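Local coordinates for protein alkaline phosphatase D (Bacillus subtilis, PDB 2YEQ) that hydrolyses phosphate esters, acting as an alkaline phosphatase and phosphodiesterase with an active site that contains iron and calcium, at residues Y217-P222 and L233-A238; A241-M246 and S251-G256; R361-I366 and V391-T396. All blocks are in the same frame, centred on the assembly; numbering follows the deposited sequence.

Overall arrangement
Contacts 1 and 2 follow one another along helix 228-245 and form a continuous patch: their centres are about 14 Å apart, and they touch where Ala236 CB packs against Gly256 C at 3.6 Å. Contact 1 lies near metal: Asn215 and Asn216, immediately before 217-222, bind calcium, and the side chain of Tyr217 comes within about 8 Å of a calcium ion and about 7 Å of a sodium ion. Contact 3 is remote, its centre about 32 Å from that of contact 1 and 35 Å from that of contact 2. Between its two segments in sequence, however, lie Asp380 and His382, which bind calcium and iron respectively.

Contact 1: residues Y217-P222 and L233-A238; sequences YANKIP and LRRAAA. With PE5 (3,6,9,12,15,18,21,24-octaoxahexacosan-1-ol), chain B.
The type II' beta turn from Ala218 to Ile221 is joined to helix 228-245 by Arg235, whose guanidinium meets Asn219 and Lys220. Arg235 NH1 gives a weak hydrogen bond to Asn219 O (2.8 Å) and a second to Asn219 OD1 (3.1 Å); since it also bonds Gln280 O, three acceptors compete for two hydrogens. With Asn219 CG anti to the backbone N (chi1 -166°), OD1 comes back to the arginine, and the amide lies nearly parallel to the guanidinium, 9° between their planes. Asn219 OD1 is heavily used: Lys220 NZ reaches it at 2.9 Å from the face opposite to NH1, and water 1 links it to Arg235 NH2. That NH2 also bonds Pro257 O. Lys220 CG lies over one face of the guanidinium, 3.7 Å from Arg235 NH1, and the bent chain takes Lys220 NZ to PE5 O2 (3.0 Å), still 4.2 Å from Arg235 NH2, a like charge that the shared acceptor OD1 probably helps to offset. Tyr217 CE1 packs on Arg235 CD (4.1 Å), and the tyrosine hydroxyl bonds that of Tyr239. A leucine in place of Asn219 would probably leave Arg235 NH1, Lys220 NZ and the water without their common acceptor, and the lysine less fixed. Asparagine also tolerates the positive phi (57°) required at the first corner of a type II' turn, here closely following the calcium ligands Asn215 and Asn216.

Contact 2: residues A241-M246 and S251-G256; sequences AYYEHM and SSLPNG. With EDO (1,2-ethanediol), chain C.
Tyr243, near the end of helix 228-245, meets Leu253 and Pro254 of the following loop mainly through its ring. The chief interaction is CH-pi: Leu253 CD1 sits over one face of the phenol, 4.0 Å from the Tyr243 centroid and 24° off the normal, displaced toward the CE2 side, where Leu253 CD1 to Tyr243 CE2 is 3.6 Å. Leucine suits the place because CG anti to the backbone N (chi1 -175°) sends one branch over the ring. Plain apolar packing adds Pro254, whose CD rests 3.7 Å from Tyr243 CB, the two side chains crossing at about a right angle; as a ring closed on its own nitrogen, proline offers carbon there instead of an N-H.

No hydrogen bond crosses the contact; Ser252 OG is bonded to Gln260 O. His76 stacks on the Tyr243 ring and also donates to Tyr243 O, tying the tyrosine to strand 74-79. The join of helix and loop thus relies on shape and dispersion, with the ring face taking the leucine methyl, and the proline CD lying against the CB end of the tyrosine.

Contact 3: residues R361-I366 and V391-T396; sequences RVINFI and VDFEKT. With EDO (1,2-ethanediol), chain D.
Ile363 of helix 356-368 points its end methyl at the face of Phe393, in the loop joining strands 384-390 and 400-406. The two side chains meet at a slant, and Ile363 CD1 stands 3.4 Å above the Phe393 ring plane, nearer the rim than the middle, beside CE1 and CZ. Its distance to the ring centroid is 3.8 Å, 27° off the normal, which makes this a CH-pi contact, and a close one: Ile363 CD1 to Phe393 CE1 is 3.4 Å. The isoleucine reaches so far because CG1 lies anti to the carbonyl carbon and the chain then runs extended (chi2 172°). Its other branch, Ile363 CG2, is directed at the loop backbone and packs 3.5 Å from Val391 O. Beta branching therefore lets one residue touch both the ring and the chain leading into it.

The loop presents the ring from a tight bend. Asp392 begins a type I beta turn to Lys395, and its OD1 accepts from Glu394 N at 3.0 Å through the anti lone pair, an Asx turn for which the short carboxylate is well suited. Phe393 O is bonded by O2 of the ethanediol at 2.9 Å, a molecule probably from the crystallisation liquor and also held by His432. Phe401 touches Ile363, Val391 and Phe393, setting the contact against strand 400-406, an inner strand of the seven-stranded mixed sheet. No hydrogen bond spans the two segments, which implies that helix and hairpin loop meet by van der Waals and CH-pi contact, the isoleucine serving both ring and backbone.

Contact 1: residues Y217-P222 and L233-A238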
loop_
_atom_site.group_PDB
_atom_site.type_symbol
_atom_site.label_atom_id
_atom_site.label_comp_id
_atom_site.label_asym_id
_atom_site.label_seq_id
_atom_site.Cartn_x
_atom_site.Cartn_y
_atom_site.Cartn_z
ATOM N N TYR A 217 6.193 -14.267 -0.742
ATOM C CA TYR A 217 7.079 -14.606 0.325
ATOM C C TYR A 217 6.345 -14.652 1.657
ATOM O O TYR A 217 5.310 -13.988 1.854
ATOM C CB TYR A 217 8.304 -13.692 0.372
ATOM C CG TYR A 217 8.285 -12.401 1.161
ATOM C CD1 TYR A 217 8.666 -12.368 2.480
ATOM C CD2 TYR A 217 7.965 -11.176 0.538
ATOM C CE1 TYR A 217 8.731 -11.190 3.182
ATOM C CE2 TYR A 217 8.014 -9.978 1.235
ATOM C CZ TYR A 217 8.380 -9.972 2.539
ATOM O OH TYR A 217 8.440 -8.790 3.238
ATOM N N ALA A 218 6.904 -15.427 2.580
ATOM C CA ALA A 218 6.340 -15.552 3.923
ATOM C C ALA A 218 7.469 -15.560 4.941
ATOM O O ALA A 218 8.137 -16.586 5.112
ATOM C CB ALA A 218 5.490 -16.846 3.999
ATOM N N ASN A 219 7.674 -14.414 5.611
ATOM C CA ASN A 219 8.803 -14.216 6.512
ATOM C C ASN A 219 10.132 -14.473 5.735
ATOM O O ASN A 219 10.541 -13.625 4.893
ATOM C CB ASN A 219 8.645 -15.071 7.787
ATOM C CG ASN A 219 9.574 -14.671 8.888
ATOM O OD1 ASN A 219 10.629 -14.029 8.672
ATOM N ND2 ASN A 219 9.200 -15.037 10.119
ATOM N N LYS A 220 10.774 -15.629 5.953
ATOM C CA LYS A 220 12.038 -15.912 5.268
ATOM C C LYS A 220 11.931 -17.072 4.310
ATOM O O LYS A 220 12.937 -17.593 3.834
ATOM C CB LYS A 220 13.139 -16.074 6.295
ATOM C CG LYS A 220 13.485 -14.699 6.897
ATOM C CD LYS A 220 14.412 -14.802 8.072
ATOM C CE LYS A 220 14.092 -13.792 9.137
ATOM N NZ LYS A 220 13.107 -14.314 10.169
ATOM N N ILE A 221 10.699 -17.452 3.990
ATOM C CA ILE A 221 10.419 -18.495 3.041
ATOM C C ILE A 221 9.940 -17.938 1.703
ATOM O O ILE A 221 8.820 -17.388 1.622
ATOM C CB ILE A 221 9.345 -19.459 3.575
ATOM C CG1 ILE A 221 9.725 -20.006 4.949
ATOM C CG2 ILE A 221 9.111 -20.581 2.610
ATOM C CD1 ILE A 221 8.599 -20.843 5.573
ATOM N N PRO A 222 10.731 -18.113 0.638
ATOM C CA PRO A 222 10.279 -17.701 -0.696
ATOM C C PRO A 222 9.340 -18.707 -1.306
ATOM O O PRO A 222 9.251 -19.856 -0.855
ATOM C CB PRO A 222 11.587 -17.645 -1.518
ATOM C CG PRO A 222 12.415 -18.764 -0.907
ATOM C CD PRO A 222 12.084 -18.723 0.584
ATOM N N LEU A 233 19.219 -12.961 2.142
ATOM C CA LEU A 233 20.073 -11.922 1.594
ATOM C C LEU A 233 19.244 -10.989 0.709
ATOM O O LEU A 233 19.396 -9.783 0.741
ATOM C CB LEU A 233 21.208 -12.554 0.793
ATOM C CG LEU A 233 22.240 -13.309 1.643
ATOM C CD1 LEU A 233 23.183 -14.093 0.714
ATOM C CD2 LEU A 233 22.989 -12.309 2.512
ATOM N N ARG A 234 18.357 -11.576 -0.068
ATOM C CA ARG A 234 17.474 -10.803 -0.914
ATOM C C ARG A 234 16.539 -9.874 -0.108
ATOM O O ARG A 234 16.338 -8.714 -0.464
ATOM C CB ARG A 234 16.681 -11.754 -1.766
ATOM C CG ARG A 234 16.031 -11.131 -2.912
ATOM C CD ARG A 234 15.357 -12.155 -3.715
ATOM N NE ARG A 234 14.669 -11.540 -4.824
ATOM C CZ ARG A 234 14.003 -12.182 -5.757
ATOM N NH1 ARG A 234 13.933 -13.508 -5.768
ATOM N NH2 ARG A 234 13.414 -11.484 -6.711
ATOM N N ARG A 235 16.010 -10.369 1.009
ATOM C CA ARG A 235 15.158 -9.556 1.852
ATOM C C ARG A 235 15.909 -8.388 2.471
ATOM O O ARG A 235 15.371 -7.277 2.549
ATOM C CB ARG A 235 14.475 -10.388 2.951
ATOM C CG ARG A 235 13.245 -9.706 3.529
ATOM C CD ARG A 235 12.514 -10.584 4.530
ATOM N NE ARG A 235 12.938 -10.359 5.910
ATOM C CZ ARG A 235 12.326 -10.879 6.970
ATOM N NH1 ARG A 235 11.298 -11.688 6.793
ATOM N NH2 ARG A 235 12.749 -10.613 8.192
ATOM N N ALA A 236 17.147 -8.606 2.887
ATOM C CA ALA A 236 17.977 -7.527 3.386
ATOM C C ALA A 236 18.208 -6.423 2.328
ATOM O O ALA A 236 18.127 -5.241 2.649
ATOM C CB ALA A 236 19.348 -8.068 3.935
ATOM N N ALA A 237 18.501 -6.818 1.099
ATOM C CA ALA A 237 18.688 -5.883 -0.015
ATOM C C ALA A 237 17.390 -5.097 -0.311
ATOM O O ALA A 237 17.424 -3.878 -0.455
ATOM C CB ALA A 237 19.130 -6.623 -1.245
ATOM N N ALA A 238 16.273 -5.819 -0.404
ATOM C CA ALA A 238 14.955 -5.234 -0.682
ATOM C C ALA A 238 14.508 -4.271 0.392
ATOM O O ALA A 238 13.996 -3.192 0.095
ATOM C CB ALA A 238 13.914 -6.338 -0.849
HETATM O O1 PE5 B . 12.060 -17.488 10.599
HETATM C C1 PE5 B . 11.955 -17.149 11.974
HETATM C C2 PE5 B . 13.324 -17.099 12.634
HETATM O O2 PE5 B . 13.832 -15.761 12.643
HETATM C C3 PE5 B . 15.147 -15.588 13.217
HETATM C C4 PE5 B . 16.245 -16.310 12.419
HETATM O O3 PE5 B . 17.272 -15.434 11.938
HETATM C C5 PE5 B . 18.257 -16.115 11.133
HETATM C C6 PE5 B . 17.825 -16.203 9.665
HETATM O O4 PE5 B . 17.743 -17.563 9.196
HETATM C C7 PE5 B . 16.445 -17.956 8.718
HETATM C C8 PE5 B . 16.549 -19.199 7.876
HETATM O O HOH W 1 11.076 -11.612 10.470
#

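Contact 2: residues A241-M246 and S251-G256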
loop_
_atom_site.group_PDB
_atom_site.type_symbol
_atom_site.label_atom_id
_atom_site.label_comp_id
_atom_site.label_asym_id
_atom_site.label_seq_id
_atom_site.Cartn_x
_atom_site.Cartn_y
_atom_site.Cartn_z
ATOM N N ALA A 241 16.656 -1.024 0.234
ATOM C CA ALA A 241 16.239 -0.201 -0.919
ATOM C C ALA A 241 14.894 0.476 -0.660
ATOM O O ALA A 241 14.679 1.628 -1.077
ATOM C CB ALA A 241 16.153 -1.012 -2.174
ATOM N N TYR A 242 14.005 -0.221 0.051
ATOM C CA TYR A 242 12.703 0.347 0.408
ATOM C C TYR A 242 12.882 1.523 1.354
ATOM O O TYR A 242 12.372 2.606 1.107
ATOM C CB TYR A 242 11.829 -0.726 1.043
ATOM C CG TYR A 242 10.388 -0.342 1.276
ATOM C CD1 TYR A 242 9.441 -0.521 0.294
ATOM C CD2 TYR A 242 9.970 0.137 2.508
ATOM C CE1 TYR A 242 8.092 -0.173 0.514
ATOM C CE2 TYR A 242 8.632 0.454 2.744
ATOM C CZ TYR A 242 7.710 0.285 1.750
ATOM O OH TYR A 242 6.393 0.593 2.007
ATOM N N TYR A 243 13.636 1.319 2.431
ATOM C CA TYR A 243 13.965 2.392 3.326
ATOM C C TYR A 243 14.546 3.601 2.561
ATOM O O TYR A 243 14.116 4.733 2.787
ATOM C CB TYR A 243 14.946 1.961 4.438
ATOM C CG TYR A 243 15.389 3.134 5.266
ATOM C CD1 TYR A 243 14.588 3.628 6.299
ATOM C CD2 TYR A 243 16.568 3.823 4.969
ATOM C CE1 TYR A 243 14.964 4.732 7.034
ATOM C CE2 TYR A 243 16.943 4.932 5.694
ATOM C CZ TYR A 243 16.135 5.391 6.731
ATOM O OH TYR A 243 16.511 6.499 7.469
ATOM N N GLU A 244 15.545 3.350 1.714
ATOM C CA GLU A 244 16.238 4.418 0.987
ATOM C C GLU A 244 15.240 5.249 0.169
ATOM O O GLU A 244 15.461 6.425 -0.033
ATOM C CB GLU A 244 17.346 3.841 0.092
ATOM C CG GLU A 244 18.533 3.302 0.912
ATOM C CD GLU A 244 19.529 2.471 0.148
ATOM O OE1 GLU A 244 19.225 2.068 -0.993
ATOM O OE2 GLU A 244 20.631 2.200 0.722
ATOM N N HIS A 245 14.156 4.640 -0.303
ATOM C CA HIS A 245 13.229 5.335 -1.186
ATOM C C HIS A 245 11.916 5.777 -0.544
ATOM O O HIS A 245 11.073 6.340 -1.219
ATOM C CB HIS A 245 12.968 4.515 -2.447
ATOM C CG HIS A 245 14.172 4.410 -3.320
ATOM N ND1 HIS A 245 15.180 3.504 -3.076
ATOM C CD2 HIS A 245 14.570 5.152 -4.381
ATOM C CE1 HIS A 245 16.142 3.685 -3.967
ATOM N NE2 HIS A 245 15.793 4.674 -4.769
ATOM N N MET A 246 11.758 5.562 0.751
ATOM C CA MET A 246 10.483 5.860 1.416
ATOM C C MET A 246 10.640 6.841 2.557
ATOM O O MET A 246 11.633 6.802 3.296
ATOM C CB MET A 246 9.859 4.569 1.946
ATOM C CG MET A 246 9.359 3.636 0.888
ATOM S SD MET A 246 8.104 4.390 -0.184
ATOM C CE MET A 246 7.673 3.093 -1.280
ATOM N N SER A 251 13.588 4.939 13.252
ATOM C CA SER A 251 13.283 3.670 13.897
ATOM C C SER A 251 12.910 2.581 12.884
ATOM O O SER A 251 12.902 1.412 13.231
ATOM C CB SER A 251 12.165 3.860 14.920
ATOM O OG SER A 251 11.031 4.413 14.264
ATOM N N SER A 252 12.628 2.972 11.639
ATOM C CA SER A 252 12.444 2.032 10.550
ATOM C C SER A 252 13.740 1.708 9.779
ATOM O O SER A 252 13.675 0.984 8.807
ATOM C CB SER A 252 11.352 2.527 9.558
ATOM O OG SER A 252 10.046 2.482 10.114
ATOM N N LEU A 253 14.904 2.212 10.189
ATOM C CA LEU A 253 16.173 1.828 9.527
ATOM C C LEU A 253 16.362 0.305 9.643
ATOM O O LEU A 253 16.234 -0.239 10.729
ATOM C CB LEU A 253 17.369 2.551 10.176
ATOM C CG LEU A 253 18.770 2.386 9.554
ATOM C CD1 LEU A 253 18.834 3.124 8.220
ATOM C CD2 LEU A 253 19.891 2.886 10.502
ATOM N N PRO A 254 16.635 -0.402 8.550
ATOM C CA PRO A 254 16.739 -1.848 8.661
ATOM C C PRO A 254 18.059 -2.280 9.283
ATOM O O PRO A 254 19.008 -1.503 9.332
ATOM C CB PRO A 254 16.626 -2.337 7.212
ATOM C CG PRO A 254 17.052 -1.188 6.393
ATOM C CD PRO A 254 16.648 0.039 7.153
ATOM N N ASN A 255 18.077 -3.498 9.801
ATOM C CA ASN A 255 19.283 -4.136 10.304
ATOM C C ASN A 255 19.274 -5.528 9.715
ATOM O O ASN A 255 18.514 -6.395 10.137
ATOM C CB ASN A 255 19.283 -4.180 11.827
ATOM C CG ASN A 255 20.570 -4.774 12.396
ATOM O OD1 ASN A 255 21.568 -4.884 11.713
ATOM N ND2 ASN A 255 20.524 -5.179 13.645
ATOM N N GLY A 256 20.090 -5.715 8.683
ATOM C CA GLY A 256 20.058 -6.899 7.865
ATOM C C GLY A 256 18.660 -7.149 7.320
ATOM O O GLY A 256 18.015 -6.242 6.765
HETATM C C1 EDO C . 22.558 0.635 7.470
HETATM O O1 EDO C . 21.257 0.051 7.646
HETATM C C2 EDO C . 22.807 1.037 6.016
HETATM O O2 EDO C . 24.071 0.560 5.557
#

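Contact 3: residues R361-I366 and V391-T396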
loop_
_atom_site.group_PDB
_atom_site.type_symbol
_atom_site.label_atom_id
_atom_site.label_comp_id
_atom_site.label_asym_id
_atom_site.label_seq_id
_atom_site.Cartn_x
_atom_site.Cartn_y
_atom_site.Cartn_z
ATOM N N ARG A 361 -8.469 -14.808 16.425
ATOM C CA ARG A 361 -7.920 -14.126 17.586
ATOM C C ARG A 361 -8.192 -12.620 17.516
ATOM O O ARG A 361 -8.538 -12.001 18.527
ATOM C CB ARG A 361 -6.417 -14.393 17.762
ATOM C CG ARG A 361 -6.080 -15.858 18.151
ATOM C CD ARG A 361 -4.608 -15.998 18.538
ATOM N NE ARG A 361 -3.677 -15.998 17.391
ATOM C CZ ARG A 361 -3.457 -17.017 16.554
ATOM N NH1 ARG A 361 -4.156 -18.146 16.625
ATOM N NH2 ARG A 361 -2.543 -16.883 15.590
ATOM N N VAL A 362 -8.053 -12.040 16.324
ATOM C CA VAL A 362 -8.318 -10.621 16.159
ATOM C C VAL A 362 -9.811 -10.305 16.380
ATOM O O VAL A 362 -10.153 -9.386 17.122
ATOM C CB VAL A 362 -7.861 -10.105 14.762
ATOM C CG1 VAL A 362 -8.290 -8.629 14.557
ATOM C CG2 VAL A 362 -6.336 -10.271 14.591
ATOM N N ILE A 363 -10.687 -11.072 15.750
ATOM C CA ILE A 363 -12.115 -10.857 15.892
ATOM C C ILE A 363 -12.574 -11.083 17.336
ATOM O O ILE A 363 -13.352 -10.298 17.855
ATOM C CB ILE A 363 -12.916 -11.705 14.898
ATOM C CG1 ILE A 363 -12.611 -11.240 13.465
ATOM C CG2 ILE A 363 -14.421 -11.565 15.176
ATOM C CD1 ILE A 363 -13.187 -12.116 12.384
ATOM N N ASN A 364 -12.075 -12.130 17.991
ATOM C CA ASN A 364 -12.423 -12.404 19.383
ATOM C C ASN A 364 -12.035 -11.278 20.290
ATOM O O ASN A 364 -12.784 -10.930 21.220
ATOM C CB ASN A 364 -11.799 -13.720 19.900
ATOM C CG ASN A 364 -12.521 -14.946 19.383
ATOM O OD1 ASN A 364 -13.589 -14.846 18.795
ATOM N ND2 ASN A 364 -11.922 -16.121 19.586
ATOM N N PHE A 365 -10.870 -10.687 20.044
ATOM C CA PHE A 365 -10.473 -9.561 20.859
ATOM C C PHE A 365 -11.416 -8.359 20.630
ATOM O O PHE A 365 -11.803 -7.681 21.588
ATOM C CB PHE A 365 -9.036 -9.147 20.594
ATOM C CG PHE A 365 -8.567 -8.085 21.511
ATOM C CD1 PHE A 365 -8.132 -8.400 22.775
ATOM C CD2 PHE A 365 -8.650 -6.753 21.145
ATOM C CE1 PHE A 365 -7.730 -7.405 23.648
ATOM C CE2 PHE A 365 -8.265 -5.765 21.998
ATOM C CZ PHE A 365 -7.806 -6.077 23.262
ATOM N N ILE A 366 -11.766 -8.114 19.369
ATOM C CA ILE A 366 -12.654 -6.997 18.985
ATOM C C ILE A 366 -14.052 -7.168 19.637
ATOM O O ILE A 366 -14.589 -6.217 20.211
ATOM C CB ILE A 366 -12.784 -6.916 17.457
ATOM C CG1 ILE A 366 -11.519 -6.322 16.846
ATOM C CG2 ILE A 366 -14.006 -6.091 17.007
ATOM C CD1 ILE A 366 -11.482 -6.517 15.318
ATOM N N VAL A 391 -19.323 -10.284 13.439
ATOM C CA VAL A 391 -18.575 -10.933 14.536
ATOM C C VAL A 391 -18.467 -12.451 14.369
ATOM O O VAL A 391 -17.563 -13.063 14.923
ATOM C CB VAL A 391 -19.111 -10.598 15.938
ATOM C CG1 VAL A 391 -18.928 -9.118 16.207
ATOM C CG2 VAL A 391 -20.593 -11.055 16.128
ATOM N N ASP A 392 -19.372 -13.030 13.592
ATOM C CA ASP A 392 -19.261 -14.407 13.166
ATOM C C ASP A 392 -19.348 -14.387 11.658
ATOM O O ASP A 392 -20.388 -14.046 11.097
ATOM C CB ASP A 392 -20.399 -15.249 13.767
ATOM C CG ASP A 392 -20.205 -16.734 13.527
ATOM O OD1 ASP A 392 -19.837 -17.106 12.405
ATOM O OD2 ASP A 392 -20.424 -17.519 14.470
ATOM N N PHE A 393 -18.251 -14.778 11.006
ATOM C CA PHE A 393 -18.132 -14.686 9.551
ATOM C C PHE A 393 -19.058 -15.595 8.778
ATOM O O PHE A 393 -19.181 -15.442 7.566
ATOM C CB PHE A 393 -16.667 -14.937 9.118
ATOM C CG PHE A 393 -15.808 -13.686 9.112
ATOM C CD1 PHE A 393 -16.165 -12.571 9.846
ATOM C CD2 PHE A 393 -14.649 -13.629 8.345
ATOM C CE1 PHE A 393 -15.389 -11.430 9.838
ATOM C CE2 PHE A 393 -13.871 -12.490 8.327
ATOM C CZ PHE A 393 -14.240 -11.387 9.072
ATOM N N GLU A 394 -19.710 -16.532 9.468
ATOM C CA GLU A 394 -20.674 -17.439 8.847
ATOM C C GLU A 394 -22.138 -16.974 9.016
ATOM O O GLU A 394 -23.034 -17.527 8.395
ATOM C CB GLU A 394 -20.492 -18.843 9.440
ATOM C CG GLU A 394 -19.089 -19.434 9.263
ATOM C CD GLU A 394 -19.035 -20.466 8.171
ATOM O OE1 GLU A 394 -19.405 -21.630 8.460
ATOM O OE2 GLU A 394 -18.646 -20.105 7.032
ATOM N N LYS A 395 -22.373 -15.949 9.829
ATOM C CA LYS A 395 -23.737 -15.498 10.141
ATOM C C LYS A 395 -23.968 -14.027 9.784
ATOM O O LYS A 395 -23.468 -13.112 10.470
ATOM C CB LYS A 395 -24.025 -15.658 11.628
ATOM C CG LYS A 395 -23.944 -17.054 12.178
ATOM C CD LYS A 395 -23.996 -17.044 13.720
ATOM C CE LYS A 395 -25.314 -16.537 14.255
ATOM N NZ LYS A 395 -25.436 -16.831 15.710
ATOM N N THR A 396 -24.748 -13.787 8.743
ATOM C CA THR A 396 -25.152 -12.420 8.428
ATOM C C THR A 396 -26.097 -11.833 9.477
ATOM O O THR A 396 -26.262 -10.621 9.559
ATOM C CB THR A 396 -25.791 -12.314 7.044
ATOM O OG1 THR A 396 -26.802 -13.306 6.909
ATOM C CG2 THR A 396 -24.746 -12.516 5.951
HETATM C C1 EDO D . -21.609 -14.884 5.807
HETATM O O1 EDO D . -21.185 -15.256 4.477
HETATM C C2 EDO D . -21.568 -13.383 6.097
HETATM O O2 EDO D . -20.550 -12.964 7.043
#